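Local coordinates for transcriptional regulatory protein FixJ (Sinorhizobium meliloti, PDB 1DBW) that serves as the receiver domain of a two-component transcription activator that, once activated by FixL, switches on the nitrogen-fixation regulatory genes nifA and fixK, at residues Ala29-Gln34 with Leu40-Asp45; Gly97-Ile102 with Glu116-His121. The protein carries 2 engineered substitutions. All blocks are in the same frame, centred on the assembly; numbering follows the deposited sequence.

Interaction 1 (Ala29-Gln34 with Leu40-Asp45)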
ATOM      1  N   ALA A  29       9.781  -7.621  -5.452  1.00  5.79           N
ATOM      2  CA  ALA A  29       8.831  -8.181  -6.416  1.00  8.02           C
ATOM      3  C   ALA A  29       7.714  -7.146  -6.285  1.00 10.36           C
ATOM      4  O   ALA A  29       7.266  -6.870  -5.174  1.00 10.94           O
ATOM      5  CB  ALA A  29       8.339  -9.552  -5.964  1.00  8.99           C
ATOM      6  N   VAL A  30       7.214  -6.660  -7.414  1.00  8.81           N
ATOM      7  CA  VAL A  30       6.227  -5.593  -7.384  1.00  9.83           C
ATOM      8  C   VAL A  30       5.139  -5.875  -8.372  1.00 10.88           C
ATOM      9  O   VAL A  30       5.415  -6.340  -9.478  1.00  9.52           O
ATOM     10  CB  VAL A  30       6.901  -4.258  -7.822  1.00 11.72           C
ATOM     11  CG1 VAL A  30       5.864  -3.154  -7.993  1.00 14.78           C
ATOM     12  CG2 VAL A  30       7.922  -3.840  -6.787  1.00 10.60           C
ATOM     13  N   LYS A  31       3.913  -5.572  -7.958  1.00 10.21           N
ATOM     14  CA  LYS A  31       2.766  -5.714  -8.877  1.00  7.81           C
ATOM     15  C   LYS A  31       1.961  -4.426  -8.747  1.00 10.67           C
ATOM     16  O   LYS A  31       1.586  -4.044  -7.631  1.00 10.38           O
ATOM     17  CB  LYS A  31       1.921  -6.891  -8.453  1.00  6.71           C
ATOM     18  CG  LYS A  31       0.786  -7.206  -9.456  1.00 11.96           C
ATOM     19  CD  LYS A  31      -0.066  -8.402  -8.956  1.00 12.00           C
ATOM     20  CE  LYS A  31      -1.278  -8.641  -9.847  1.00 14.44           C
ATOM     21  NZ  LYS A  31      -0.935  -9.362 -11.125  1.00 16.08           N
ATOM     22  N   MET A  32       1.682  -3.802  -9.892  1.00 10.86           N
ATOM     23  CA  MET A  32       0.929  -2.546  -9.951  1.00 13.55           C
ATOM     24  C   MET A  32      -0.502  -2.868 -10.296  1.00 14.42           C
ATOM     25  O   MET A  32      -0.775  -3.553 -11.282  1.00 16.34           O
ATOM     26  CB  MET A  32       1.469  -1.659 -11.071  1.00 16.68           C
ATOM     27  CG  MET A  32       2.122  -0.382 -10.624  1.00 31.79           C
ATOM     28  SD  MET A  32       2.891   0.455 -12.026  1.00 37.14           S
ATOM     29  CE  MET A  32       1.472   0.702 -13.115  1.00 40.34           C
ATOM     30  N   HIS A  33      -1.425  -2.326  -9.519  1.00 16.89           N
ATOM     31  CA  HIS A  33      -2.846  -2.551  -9.767  1.00 18.83           C
ATOM     32  C   HIS A  33      -3.391  -1.232 -10.265  1.00 23.92           C
ATOM     33  O   HIS A  33      -3.133  -0.204  -9.669  1.00 21.99           O
ATOM     34  CB  HIS A  33      -3.542  -2.960  -8.468  1.00 18.87           C
ATOM     35  CG  HIS A  33      -3.030  -4.250  -7.914  1.00 17.82           C
ATOM     36  ND1 HIS A  33      -3.582  -5.476  -8.242  1.00 17.30           N
ATOM     37  CD2 HIS A  33      -1.962  -4.514  -7.121  1.00 16.91           C
ATOM     38  CE1 HIS A  33      -2.873  -6.437  -7.669  1.00 15.25           C
ATOM     39  NE2 HIS A  33      -1.886  -5.880  -6.987  1.00 13.12           N
ATOM     40  N   GLN A  34      -4.172  -1.287 -11.334  1.00 29.10           N
ATOM     41  CA  GLN A  34      -4.733  -0.080 -11.946  1.00 33.87           C
ATOM     42  C   GLN A  34      -5.736   0.666 -11.082  1.00 32.68           C
ATOM     43  O   GLN A  34      -5.953   1.857 -11.282  1.00 35.15           O
ATOM     44  CB  GLN A  34      -5.344  -0.418 -13.289  1.00 37.31           C
ATOM     45  N   LEU A  40      -8.937  -5.174  -4.894  1.00 16.42           N
ATOM     46  CA  LEU A  40      -9.881  -5.909  -4.065  1.00 17.10           C
ATOM     47  C   LEU A  40     -10.312  -7.223  -4.729  1.00 18.65           C
ATOM     48  O   LEU A  40     -10.529  -8.218  -4.057  1.00 17.77           O
ATOM     49  CB  LEU A  40     -11.107  -5.037  -3.788  1.00 18.71           C
ATOM     50  CG  LEU A  40     -10.972  -4.100  -2.600  1.00 22.80           C
ATOM     51  CD1 LEU A  40     -12.039  -3.034  -2.701  1.00 22.23           C
ATOM     52  CD2 LEU A  40     -11.138  -4.890  -1.299  1.00 22.39           C
ATOM     53  N   ALA A  41     -10.438  -7.221  -6.056  1.00 16.02           N
ATOM     54  CA  ALA A  41     -10.841  -8.413  -6.780  1.00 17.97           C
ATOM     55  C   ALA A  41      -9.743  -9.469  -6.743  1.00 18.07           C
ATOM     56  O   ALA A  41     -10.017 -10.681  -6.680  1.00 20.03           O
ATOM     57  CB  ALA A  41     -11.219  -8.056  -8.237  1.00 17.28           C
ATOM     58  N   PHE A  42      -8.504  -8.999  -6.726  1.00 18.37           N
ATOM     59  CA  PHE A  42      -7.336  -9.869  -6.688  1.00 17.40           C
ATOM     60  C   PHE A  42      -6.939 -10.303  -5.270  1.00 14.39           C
ATOM     61  O   PHE A  42      -6.385 -11.389  -5.085  1.00 14.50           O
ATOM     62  CB  PHE A  42      -6.138  -9.116  -7.321  1.00 18.63           C
ATOM     63  CG  PHE A  42      -4.901  -9.958  -7.495  1.00 17.41           C
ATOM     64  CD1 PHE A  42      -4.802 -10.830  -8.573  1.00 19.94           C
ATOM     65  CD2 PHE A  42      -3.868  -9.922  -6.551  1.00 16.83           C
ATOM     66  CE1 PHE A  42      -3.704 -11.670  -8.721  1.00 18.47           C
ATOM     67  CE2 PHE A  42      -2.755 -10.759  -6.686  1.00 16.74           C
ATOM     68  CZ  PHE A  42      -2.678 -11.635  -7.775  1.00 16.32           C
ATOM     69  N   ALA A  43      -7.315  -9.524  -4.271  1.00 11.47           N
ATOM     70  CA  ALA A  43      -6.886  -9.762  -2.898  1.00 13.20           C
ATOM     71  C   ALA A  43      -6.988 -11.178  -2.340  1.00 12.17           C
ATOM     72  O   ALA A  43      -6.071 -11.602  -1.652  1.00 14.21           O
ATOM     73  CB  ALA A  43      -7.512  -8.746  -1.932  1.00 13.75           C
ATOM     74  N   PRO A  44      -8.097 -11.887  -2.584  1.00 14.88           N
ATOM     75  CA  PRO A  44      -8.196 -13.244  -2.039  1.00 15.36           C
ATOM     76  C   PRO A  44      -7.132 -14.182  -2.573  1.00 15.72           C
ATOM     77  O   PRO A  44      -6.849 -15.165  -1.918  1.00 16.39           O
ATOM     78  CB  PRO A  44      -9.591 -13.690  -2.459  1.00 16.16           C
ATOM     79  CG  PRO A  44     -10.366 -12.395  -2.503  1.00 16.02           C
ATOM     80  CD  PRO A  44      -9.368 -11.493  -3.218  1.00 14.91           C
ATOM     81  N   ASP A  45      -6.538 -13.840  -3.718  1.00 13.24           N
ATOM     82  CA  ASP A  45      -5.493 -14.671  -4.329  1.00 14.50           C
ATOM     83  C   ASP A  45      -4.096 -14.321  -3.845  1.00 17.87           C
ATOM     84  O   ASP A  45      -3.148 -15.066  -4.117  1.00 16.36           O
ATOM     85  CB  ASP A  45      -5.556 -14.579  -5.846  1.00 18.60           C
ATOM     86  CG  ASP A  45      -6.729 -15.348  -6.411  1.00 26.51           C
ATOM     87  OD1 ASP A  45      -6.860 -16.545  -6.070  1.00 30.29           O
ATOM     88  OD2 ASP A  45      -7.529 -14.752  -7.152  1.00 24.41           O
TER

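Interaction 2 (Gly97-Ile102 with Glu116-His121)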
ATOM      1  N   GLY A  97      -6.023   0.123  10.696  1.00 20.40           N
ATOM      2  CA  GLY A  97      -5.172  -1.062  10.756  1.00 19.85           C
ATOM      3  C   GLY A  97      -3.905  -1.078   9.928  1.00 21.28           C
ATOM      4  O   GLY A  97      -3.177  -2.079   9.909  1.00 20.08           O
ATOM      5  N   ALA A  98      -3.581   0.052   9.316  1.00 16.78           N
ATOM      6  CA  ALA A  98      -2.347   0.141   8.529  1.00 13.93           C
ATOM      7  C   ALA A  98      -1.153  -0.091   9.455  1.00 19.09           C
ATOM      8  O   ALA A  98      -1.186   0.259  10.629  1.00 18.03           O
ATOM      9  CB  ALA A  98      -2.247   1.553   7.886  1.00 17.73           C
ATOM     10  N   VAL A  99      -0.128  -0.762   8.943  1.00 15.11           N
ATOM     11  CA  VAL A  99       1.099  -1.018   9.677  1.00 17.95           C
ATOM     12  C   VAL A  99       1.756   0.338   9.891  1.00 14.12           C
ATOM     13  O   VAL A  99       2.373   0.591  10.920  1.00 19.39           O
ATOM     14  CB  VAL A  99       2.067  -1.904   8.834  1.00 18.44           C
ATOM     15  CG1 VAL A  99       3.500  -1.850   9.410  1.00 17.44           C
ATOM     16  CG2 VAL A  99       1.549  -3.338   8.771  1.00 28.14           C
ATOM     17  N   ASP A 100       1.643   1.200   8.890  1.00 16.98           N
ATOM     18  CA  ASP A 100       2.217   2.538   8.977  1.00 18.17           C
ATOM     19  C   ASP A 100       1.657   3.417   7.887  1.00 18.73           C
ATOM     20  O   ASP A 100       0.993   2.950   6.972  1.00 17.03           O
ATOM     21  CB  ASP A 100       3.743   2.502   8.831  1.00 22.29           C
ATOM     22  CG  ASP A 100       4.446   3.674   9.550  1.00 27.93           C
ATOM     23  OD1 ASP A 100       3.786   4.588  10.118  1.00 24.62           O
ATOM     24  OD2 ASP A 100       5.689   3.664   9.575  1.00 35.88           O
ATOM     25  N   PHE A 101       1.866   4.714   8.041  1.00 16.89           N
ATOM     26  CA  PHE A 101       1.457   5.650   7.013  1.00 15.19           C
ATOM     27  C   PHE A 101       2.760   6.325   6.625  1.00 11.75           C
ATOM     28  O   PHE A 101       3.731   6.325   7.400  1.00 15.49           O
ATOM     29  CB  PHE A 101       0.504   6.742   7.541  1.00 16.91           C
ATOM     30  CG  PHE A 101       1.162   7.711   8.490  1.00 17.27           C
ATOM     31  CD1 PHE A 101       1.699   8.922   8.028  1.00 15.82           C
ATOM     32  CD2 PHE A 101       1.283   7.398   9.848  1.00 18.47           C
ATOM     33  CE1 PHE A 101       2.347   9.812   8.919  1.00 17.36           C
ATOM     34  CE2 PHE A 101       1.913   8.262  10.728  1.00 15.71           C
ATOM     35  CZ  PHE A 101       2.451   9.483  10.261  1.00 15.65           C
ATOM     36  N   ILE A 102       2.797   6.846   5.414  1.00 13.10           N
ATOM     37  CA  ILE A 102       3.951   7.591   4.954  1.00 15.29           C
ATOM     38  C   ILE A 102       3.447   8.850   4.288  1.00 14.48           C
ATOM     39  O   ILE A 102       2.783   8.794   3.274  1.00 14.97           O
ATOM     40  CB  ILE A 102       4.760   6.831   3.923  1.00 17.70           C
ATOM     41  CG1 ILE A 102       5.301   5.523   4.529  1.00 20.37           C
ATOM     42  CG2 ILE A 102       5.916   7.727   3.423  1.00 18.93           C
ATOM     43  CD1 ILE A 102       6.320   5.712   5.614  1.00 27.11           C
ATOM     44  N   GLU A 116       9.596  -3.085   4.332  1.00 12.83           N
ATOM     45  CA  GLU A 116      10.298  -4.198   4.990  1.00 15.76           C
ATOM     46  C   GLU A 116       9.679  -4.476   6.379  1.00 15.13           C
ATOM     47  O   GLU A 116       9.445  -5.634   6.745  1.00 16.94           O
ATOM     48  CB  GLU A 116      11.792  -3.877   5.088  1.00 19.93           C
ATOM     49  CG  GLU A 116      12.440  -3.690   3.722  1.00 21.53           C
ATOM     50  CD  GLU A 116      13.910  -3.298   3.814  1.00 30.10           C
ATOM     51  OE1 GLU A 116      14.637  -3.488   2.813  1.00 34.51           O
ATOM     52  OE2 GLU A 116      14.333  -2.790   4.875  1.00 30.84           O
ATOM     53  N   ARG A 117       9.313  -3.415   7.087  1.00 16.19           N
ATOM     54  CA  ARG A 117       8.682  -3.550   8.411  1.00 18.68           C
ATOM     55  C   ARG A 117       7.345  -4.265   8.258  1.00 18.88           C
ATOM     56  O   ARG A 117       7.014  -5.152   9.045  1.00 18.98           O
ATOM     57  CB  ARG A 117       8.414  -2.173   9.021  1.00 22.90           C
ATOM     58  CG  ARG A 117       9.058  -1.916  10.383  1.00 37.40           C
ATOM     59  CD  ARG A 117      10.575  -1.766  10.298  1.00 40.77           C
ATOM     60  NE  ARG A 117      11.236  -3.020   9.936  1.00 51.47           N
ATOM     61  CZ  ARG A 117      12.245  -3.113   9.069  1.00 52.93           C
ATOM     62  NH1 ARG A 117      12.716  -2.017   8.477  1.00 50.33           N
ATOM     63  NH2 ARG A 117      12.768  -4.306   8.781  1.00 50.92           N
ATOM     64  N   ALA A 118       6.576  -3.869   7.241  1.00 15.12           N
ATOM     65  CA  ALA A 118       5.281  -4.485   7.012  1.00 13.43           C
ATOM     66  C   ALA A 118       5.426  -5.958   6.602  1.00 13.52           C
ATOM     67  O   ALA A 118       4.592  -6.778   6.981  1.00 16.63           O
ATOM     68  CB  ALA A 118       4.484  -3.717   5.944  1.00 14.47           C
ATOM     69  N   SER A 119       6.511  -6.293   5.901  1.00 13.38           N
ATOM     70  CA  SER A 119       6.713  -7.673   5.442  1.00 17.21           C
ATOM     71  C   SER A 119       6.972  -8.604   6.621  1.00 20.94           C
ATOM     72  O   SER A 119       6.780  -9.812   6.517  1.00 20.91           O
ATOM     73  CB  SER A 119       7.894  -7.756   4.466  1.00 15.88           C
ATOM     74  OG  SER A 119       9.131  -7.657   5.171  1.00 15.70           O
ATOM     75  N   GLU A 120       7.415  -8.036   7.736  1.00 21.74           N
ATOM     76  CA  GLU A 120       7.698  -8.822   8.936  1.00 29.19           C
ATOM     77  C   GLU A 120       6.403  -9.340   9.572  1.00 29.11           C
ATOM     78  O   GLU A 120       6.422 -10.291  10.355  1.00 29.50           O
ATOM     79  CB  GLU A 120       8.497  -7.980   9.932  1.00 36.00           C
ATOM     80  CG  GLU A 120       9.923  -8.475  10.186  1.00 44.30           C
ATOM     81  CD  GLU A 120      10.828  -8.385   8.974  1.00 48.35           C
ATOM     82  OE1 GLU A 120      11.387  -7.293   8.730  1.00 54.33           O
ATOM     83  OE2 GLU A 120      11.006  -9.414   8.281  1.00 52.89           O
ATOM     84  N   HIS A 121       5.274  -8.761   9.175  1.00 24.61           N
ATOM     85  CA  HIS A 121       3.978  -9.175   9.695  1.00 26.10           C
ATOM     86  C   HIS A 121       3.442 -10.397   8.955  1.00 29.64           C
ATOM     87  O   HIS A 121       2.364 -10.895   9.281  1.00 30.26           O
ATOM     88  CB  HIS A 121       2.973  -8.031   9.629  1.00 27.08           C
ATOM     89  CG  HIS A 121       3.200  -6.965  10.657  1.00 33.80           C
ATOM     90  ND1 HIS A 121       3.998  -5.864  10.429  1.00 33.95           N
ATOM     91  CD2 HIS A 121       2.719  -6.823  11.916  1.00 35.62           C
ATOM     92  CE1 HIS A 121       4.000  -5.090  11.498  1.00 33.58           C
ATOM     93  NE2 HIS A 121       3.230  -5.647  12.414  1.00 38.25           N
TER

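Interaction 1 (Ala29-Gln34 with Leu40-Asp45)
Phe42, on helix 36-42, reaches toward Lys31 and His33 of segment 29-34, and its ring carries the whole contact. The packed part lies at His33, a buried residue: its CE1 sits 3.8 Å from Phe42 CD2, with the phenyl carbon at the imidazole edge and the planes inclined obliquely at 48°. The hydrogen bond between NE2 and His7, with Phe39 packed edge-to-face, helps to fix the turn of the imidazole. The looser, partly exposed side belongs to Lys31. Its extended chain brings CE over one face of Phe42, 4.0 Å from the ring centroid as a CH-pi contact, and a bend at the last torsion (chi4 78°) leaves NZ in an off-centre cation-pi position. Lysine suits this border, since CE packs on the ring while the ammonium can probably still reach solvent. An alanine in place of Phe42 would remove the ring, and would probably leave Lys31 CE and its ammonium without their aromatic partner and the CE1 edge of His33 without its cover. Around this contact, strand 29-33 hydrogen-bonds to strand 5-10 and rests Val30 and Met32 on helix 13-25, while Leu40, and Ala43 in the short 3-10 segment, pack on helix 62-71.

Interaction 2 (Gly97-Ile102 with Glu116-His121)
The imidazole of His121 has Val99 over one face and the carbonyl oxygen of Ala118 at its edge, in the ring plane. Val99 CG2 stands 4.2 Å from the ring centroid, 26° off the normal, which makes a CH-pi contact. The second methyl, CG1, meets the same ring 3.9 Å from CE1, on the ND1-CE1 side. Val99 can use both branches because CG1 lies anti to the backbone N (chi1 164°) and CG2 anti to the carbonyl carbon, so the fork opens toward the helix. Its other neighbour is Ala118, whose CB is 4.1 Å from Val99 CG1. The CA atoms of Val99 and Ala118 are 6.1 Å apart, and alanine suits this buried place because a single methyl lets the two backbones come so near. The contact belongs to the doubly wound beta/alpha fold of response-regulator receiver domains: segment 97-102, on edge strand 100-103, meets helix 108-119 near its C-terminal end. The His121 side chain runs past Val99 in the opposite direction, and its ND1 makes a weak bond to Arg117 O, 3.4 Å long. The CB of Arg117 points toward segment 97-102, but the end of the side chain leads away, and NH2 forms a salt bridge with Glu120 OE1 at 3.3 Å, suiting the exposed surface here. Ser119, itself buried, donates OG to Glu116 O at 2.6 Å, which satisfies the hydroxyl. Pro77 touches both Val99 and His121, extending the apolar patch to the loop before strand 78-82.

Interactions 1 and 2 have their centres about 17 Å apart and nearest atoms about 10 Å apart, without touching. They share the five-stranded parallel sheet of one receiver domain and involve its two outermost strands, 29-33 and 100-103, with three strands between them. Along the chain they come in series: 29-34 with 40-45 is complete before 97-102 with 116-121 begins. In each, a segment on an edge strand meets the end of the helix that follows it, helix 36-42 or helix 108-119. Both sheet borders are thus packed against helices; the magnesium-binding Asp10 and Asp11 have side chains about 8 and 10 Å from that of His33, whereas interaction 2 lies away from the metal site.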